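PDB 6MGD: capsular polysaccharide export system protein KpsC from Thermosulfurimonas dismutans, which probably transfers Kdo from its cytidine monophosphate-activated form in a beta(2,7) linkage while building the glycolipid anchor of bacterial capsules. Local coordinates for residues D99-L111 with R279-A293. Numbering follows the deposited sequence.
Sequences DATKPSYLEEILL and RRNIKLSLQELVAGA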
loop_
_atom_site.group_PDB
_atom_site.type_symbol
_atom_site.label_atom_id
_atom_site.label_comp_id
_atom_site.label_asym_id
_atom_site.label_seq_id
_atom_site.Cartn_x
_atom_site.Cartn_y
_atom_site.Cartn_z
ATOM N N ASP A 99 4.971 -6.787 2.494
ATOM C CA ASP A 99 6.014 -7.756 2.822
ATOM C C ASP A 99 6.065 -8.782 1.698
ATOM O O ASP A 99 5.251 -9.707 1.647
ATOM C CB ASP A 99 5.738 -8.410 4.172
ATOM C CG ASP A 99 6.971 -9.053 4.775
ATOM O OD1 ASP A 99 7.807 -9.585 4.013
ATOM O OD2 ASP A 99 7.106 -9.022 6.016
ATOM N N ALA A 100 7.021 -8.612 0.788
ATOM C CA ALA A 100 7.200 -9.521 -0.334
ATOM C C ALA A 100 8.099 -10.702 0.001
ATOM O O ALA A 100 8.341 -11.544 -0.870
ATOM C CB ALA A 100 7.769 -8.767 -1.542
ATOM N N THR A 101 8.605 -10.787 1.230
ATOM C CA THR A 101 9.451 -11.914 1.601
ATOM C C THR A 101 8.631 -13.107 2.065
ATOM O O THR A 101 9.090 -14.250 1.959
ATOM C CB THR A 101 10.429 -11.500 2.698
ATOM O OG1 THR A 101 9.716 -11.293 3.923
ATOM C CG2 THR A 101 11.143 -10.212 2.309
ATOM N N LYS A 102 7.430 -12.864 2.569
ATOM C CA LYS A 102 6.526 -13.889 3.060
ATOM C C LYS A 102 5.175 -13.725 2.384
ATOM O O LYS A 102 4.859 -12.649 1.864
ATOM C CB LYS A 102 6.373 -13.802 4.587
ATOM C CG LYS A 102 7.570 -14.341 5.348
ATOM C CD LYS A 102 7.251 -14.537 6.822
ATOM C CE LYS A 102 8.257 -15.469 7.484
ATOM N NZ LYS A 102 8.251 -16.823 6.856
ATOM N N PRO A 103 4.364 -14.782 2.350
ATOM C CA PRO A 103 3.043 -14.672 1.724
ATOM C C PRO A 103 2.142 -13.692 2.460
ATOM O O PRO A 103 2.280 -13.465 3.664
ATOM C CB PRO A 103 2.495 -16.102 1.801
ATOM C CG PRO A 103 3.708 -16.964 1.885
ATOM C CD PRO A 103 4.703 -16.176 2.683
ATOM N N SER A 104 1.211 -13.104 1.712
ATOM C CA SER A 104 0.212 -12.199 2.256
ATOM C C SER A 104 -1.172 -12.670 1.832
ATOM O O SER A 104 -1.326 -13.396 0.847
ATOM C CB SER A 104 0.434 -10.753 1.788
ATOM O OG SER A 104 0.119 -10.606 0.412
ATOM N N TYR A 105 -2.188 -12.242 2.588
ATOM C CA TYR A 105 -3.557 -12.612 2.244
ATOM C C TYR A 105 -4.017 -11.934 0.959
ATOM O O TYR A 105 -4.835 -12.498 0.224
ATOM C CB TYR A 105 -4.507 -12.274 3.393
ATOM C CG TYR A 105 -5.924 -12.747 3.160
ATOM C CD1 TYR A 105 -6.214 -14.102 3.054
ATOM C CD2 TYR A 105 -6.971 -11.842 3.052
ATOM C CE1 TYR A 105 -7.506 -14.543 2.842
ATOM C CE2 TYR A 105 -8.271 -12.274 2.841
ATOM C CZ TYR A 105 -8.531 -13.625 2.736
ATOM O OH TYR A 105 -9.821 -14.059 2.526
ATOM N N LEU A 106 -3.515 -10.729 0.677
ATOM C CA LEU A 106 -3.800 -10.094 -0.606
ATOM C C LEU A 106 -3.247 -10.928 -1.754
ATOM O O LEU A 106 -3.903 -11.094 -2.789
ATOM C CB LEU A 106 -3.208 -8.683 -0.636
ATOM C CG LEU A 106 -3.905 -7.561 -1.419
ATOM C CD1 LEU A 106 -2.874 -6.608 -2.017
ATOM C CD2 LEU A 106 -4.863 -8.076 -2.494
ATOM N N GLU A 107 -2.041 -11.470 -1.582
ATOM C CA GLU A 107 -1.437 -12.290 -2.625
ATOM C C GLU A 107 -2.209 -13.587 -2.828
ATOM O O GLU A 107 -2.323 -14.068 -3.961
ATOM C CB GLU A 107 0.025 -12.571 -2.272
ATOM C CG GLU A 107 0.871 -13.103 -3.413
ATOM C CD GLU A 107 2.329 -13.271 -3.021
ATOM O OE1 GLU A 107 2.658 -13.036 -1.837
ATOM O OE2 GLU A 107 3.147 -13.634 -3.893
ATOM N N GLU A 108 -2.754 -14.160 -1.750
ATOM C CA GLU A 108 -3.558 -15.370 -1.887
ATOM C C GLU A 108 -4.889 -15.078 -2.567
ATOM O O GLU A 108 -5.395 -15.916 -3.321
ATOM C CB GLU A 108 -3.793 -16.013 -0.518
ATOM C CG GLU A 108 -2.525 -16.359 0.261
ATOM C CD GLU A 108 -1.562 -17.234 -0.521
ATOM O OE1 GLU A 108 -0.466 -16.748 -0.871
ATOM O OE2 GLU A 108 -1.902 -18.406 -0.790
ATOM N N ILE A 109 -5.471 -13.904 -2.312
ATOM C CA ILE A 109 -6.704 -13.516 -2.995
ATOM C C ILE A 109 -6.466 -13.424 -4.496
ATOM O O ILE A 109 -7.227 -13.972 -5.303
ATOM C CB ILE A 109 -7.241 -12.190 -2.428
ATOM C CG1 ILE A 109 -7.840 -12.399 -1.037
ATOM C CG2 ILE A 109 -8.272 -11.582 -3.369
ATOM C CD1 ILE A 109 -8.415 -11.136 -0.434
ATOM N N LEU A 110 -5.391 -12.738 -4.892
ATOM C CA LEU A 110 -5.116 -12.537 -6.309
ATOM C C LEU A 110 -4.732 -13.836 -7.009
ATOM O O LEU A 110 -4.995 -13.990 -8.207
ATOM C CB LEU A 110 -4.017 -11.488 -6.478
ATOM C CG LEU A 110 -4.340 -10.121 -5.867
ATOM C CD1 LEU A 110 -3.143 -9.188 -5.949
ATOM C CD2 LEU A 110 -5.560 -9.501 -6.542
ATOM N N LEU A 111 -4.113 -14.776 -6.290
ATOM C CA LEU A 111 -3.755 -16.056 -6.896
ATOM C C LEU A 111 -4.982 -16.937 -7.085
ATOM O O LEU A 111 -5.188 -17.504 -8.164
ATOM C CB LEU A 111 -2.702 -16.767 -6.043
ATOM C CG LEU A 111 -2.427 -18.248 -6.327
ATOM C CD1 LEU A 111 -2.042 -18.487 -7.780
ATOM C CD2 LEU A 111 -1.339 -18.761 -5.400
ATOM N N ARG A 279 8.116 -14.982 -6.361
ATOM C CA ARG A 279 6.980 -15.797 -5.964
ATOM C C ARG A 279 5.703 -15.534 -6.750
ATOM O O ARG A 279 4.666 -16.116 -6.415
ATOM C CB ARG A 279 6.682 -15.597 -4.470
ATOM C CG ARG A 279 7.788 -16.053 -3.532
ATOM C CD ARG A 279 7.458 -15.722 -2.083
ATOM N NE ARG A 279 6.106 -16.140 -1.727
ATOM C CZ ARG A 279 5.082 -15.306 -1.570
ATOM N NH1 ARG A 279 3.883 -15.774 -1.254
ATOM N NH2 ARG A 279 5.261 -14.000 -1.725
ATOM N N ARG A 280 5.736 -14.688 -7.776
ATOM C CA ARG A 280 4.532 -14.310 -8.507
ATOM C C ARG A 280 4.688 -14.674 -9.977
ATOM O O ARG A 280 5.620 -14.207 -10.641
ATOM C CB ARG A 280 4.243 -12.816 -8.344
ATOM C CG ARG A 280 3.959 -12.415 -6.903
ATOM C CD ARG A 280 3.729 -10.922 -6.760
ATOM N NE ARG A 280 3.830 -10.494 -5.366
ATOM C CZ ARG A 280 3.806 -9.227 -4.967
ATOM N NH1 ARG A 280 3.680 -8.249 -5.856
ATOM N NH2 ARG A 280 3.910 -8.934 -3.677
ATOM N N ASN A 281 3.772 -15.506 -10.480
ATOM C CA ASN A 281 3.753 -15.919 -11.875
ATOM C C ASN A 281 2.516 -15.462 -12.631
ATOM O O ASN A 281 2.521 -15.502 -13.867
ATOM C CB ASN A 281 3.839 -17.451 -11.986
ATOM C CG ASN A 281 4.993 -18.031 -11.200
ATOM O OD1 ASN A 281 4.925 -18.153 -9.977
ATOM N ND2 ASN A 281 6.058 -18.407 -11.901
ATOM N N ILE A 282 1.474 -15.027 -11.934
ATOM C CA ILE A 282 0.171 -14.783 -12.542
ATOM C C ILE A 282 0.171 -13.436 -13.250
ATOM O O ILE A 282 0.735 -12.451 -12.756
ATOM C CB ILE A 282 -0.932 -14.856 -11.470
ATOM C CG1 ILE A 282 -0.749 -16.111 -10.608
ATOM C CG2 ILE A 282 -2.311 -14.846 -12.110
ATOM C CD1 ILE A 282 -0.778 -17.412 -11.395
ATOM N N LYS A 283 -0.456 -13.396 -14.423
ATOM C CA LYS A 283 -0.684 -12.163 -15.165
ATOM C C LYS A 283 -2.121 -11.714 -14.923
ATOM O O LYS A 283 -3.064 -12.441 -15.252
ATOM C CB LYS A 283 -0.419 -12.367 -16.658
ATOM C CG LYS A 283 -0.755 -11.167 -17.531
ATOM C CD LYS A 283 0.191 -10.013 -17.265
ATOM C CE LYS A 283 -0.137 -8.806 -18.130
ATOM N NZ LYS A 283 -1.503 -8.278 -17.860
ATOM N N LEU A 284 -2.286 -10.529 -14.341
ATOM C CA LEU A 284 -3.595 -10.015 -13.966
ATOM C C LEU A 284 -3.976 -8.814 -14.823
ATOM O O LEU A 284 -3.130 -8.170 -15.448
ATOM C CB LEU A 284 -3.624 -9.615 -12.487
ATOM C CG LEU A 284 -3.538 -10.723 -11.436
ATOM C CD1 LEU A 284 -3.542 -10.119 -10.041
ATOM C CD2 LEU A 284 -4.684 -11.707 -11.596
ATOM N N SER A 285 -5.272 -8.525 -14.844
ATOM C CA SER A 285 -5.786 -7.300 -15.435
ATOM C C SER A 285 -5.987 -6.256 -14.342
ATOM O O SER A 285 -6.013 -6.566 -13.149
ATOM C CB SER A 285 -7.097 -7.557 -16.182
ATOM O OG SER A 285 -8.172 -7.741 -15.278
ATOM N N LEU A 286 -6.128 -4.998 -14.766
ATOM C CA LEU A 286 -6.301 -3.917 -13.799
ATOM C C LEU A 286 -7.549 -4.120 -12.949
ATOM O O LEU A 286 -7.563 -3.748 -11.770
ATOM C CB LEU A 286 -6.357 -2.570 -14.521
ATOM C CG LEU A 286 -6.367 -1.328 -13.627
ATOM C CD1 LEU A 286 -5.105 -1.268 -12.784
ATOM C CD2 LEU A 286 -6.525 -0.059 -14.453
ATOM N N GLN A 287 -8.598 -4.719 -13.519
ATOM C CA GLN A 287 -9.812 -4.972 -12.748
ATOM C C GLN A 287 -9.589 -6.057 -11.704
ATOM O O GLN A 287 -10.088 -5.951 -10.577
ATOM C CB GLN A 287 -10.956 -5.354 -13.686
ATOM C CG GLN A 287 -11.350 -4.254 -14.654
ATOM C CD GLN A 287 -12.263 -4.752 -15.752
ATOM O OE1 GLN A 287 -12.796 -5.860 -15.678
ATOM N NE2 GLN A 287 -12.445 -3.937 -16.785
ATOM N N GLU A 288 -8.851 -7.113 -12.058
ATOM C CA GLU A 288 -8.531 -8.146 -11.078
ATOM C C GLU A 288 -7.725 -7.568 -9.922
ATOM O O GLU A 288 -7.990 -7.876 -8.755
ATOM C CB GLU A 288 -7.772 -9.293 -11.747
ATOM C CG GLU A 288 -8.499 -9.916 -12.932
ATOM C CD GLU A 288 -7.726 -11.062 -13.560
ATOM O OE1 GLU A 288 -7.807 -12.195 -13.038
ATOM O OE2 GLU A 288 -7.032 -10.829 -14.571
ATOM N N LEU A 289 -6.745 -6.714 -10.231
ATOM C CA LEU A 289 -5.952 -6.070 -9.188
ATOM C C LEU A 289 -6.832 -5.209 -8.289
ATOM O O LEU A 289 -6.763 -5.301 -7.058
ATOM C CB LEU A 289 -4.845 -5.226 -9.824
ATOM C CG LEU A 289 -3.483 -5.087 -9.129
ATOM C CD1 LEU A 289 -2.848 -3.739 -9.461
ATOM C CD2 LEU A 289 -3.561 -5.293 -7.621
ATOM N N VAL A 290 -7.673 -4.367 -8.894
ATOM C CA VAL A 290 -8.516 -3.461 -8.120
ATOM C C VAL A 290 -9.533 -4.241 -7.297
ATOM O O VAL A 290 -9.730 -3.963 -6.107
ATOM C CB VAL A 290 -9.191 -2.443 -9.057
ATOM C CG1 VAL A 290 -10.319 -1.711 -8.339
ATOM C CG2 VAL A 290 -8.158 -1.455 -9.583
ATOM N N ALA A 291 -10.189 -5.232 -7.908
ATOM C CA ALA A 291 -11.168 -6.032 -7.179
ATOM C C ALA A 291 -10.545 -6.723 -5.974
ATOM O O ALA A 291 -11.213 -6.905 -4.950
ATOM C CB ALA A 291 -11.806 -7.064 -8.108
ATOM N N GLY A 292 -9.275 -7.109 -6.071
ATOM C CA GLY A 292 -8.601 -7.762 -4.967
ATOM C C GLY A 292 -8.043 -6.793 -3.945
ATOM O O GLY A 292 -8.275 -6.948 -2.743
ATOM N N ALA A 293 -7.318 -5.776 -4.414
ATOM C CA ALA A 293 -6.629 -4.867 -3.504
ATOM C C ALA A 293 -7.584 -3.879 -2.842
ATOM O O ALA A 293 -7.404 -3.536 -1.668
ATOM C CB ALA A 293 -5.527 -4.114 -4.250
#
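A salt-bridge network between helix 105-111 and loop 279-285, ahead of helix 286-293, joins E107 to R279 and R280. E107 reaches it with an extended chain whose CG stands anti to the backbone N (chi1 -165°). E107 OE1 accepts from R279 NH2 on its syn lone pair at 2.8 Å, close to the guanidinium plane, and takes a weak second bond from R279 NH1. The carboxylate stands nearly perpendicular to that guanidinium, which lays one face over the K102-P103 peptide. E107 OE2 lies 3.5 Å from R280 NE, while R280 NH1 reaches on to the carbonyls of P263 and A266. S104 OG caps the helix by accepting from E107 N. The family belongs to the GT-B clan, with two sheet domains; here helix 105-111, next to the mixed sheet, meets the chain returning from the parallel sheet. The helix segments run at 137° to each other, axes 9.4 Å apart at closest approach; L110 CD2 rests 3.8 Å from G292 CA. L110 CB also meets L284 CD1 at 3.8 Å, and L106 CD2 lies 3.6 Å from G292 O. One turn farther from E107, the side chains of L111 and I282 cross at about a right angle, with L111 CD1 3.9 Å from I282 CG1.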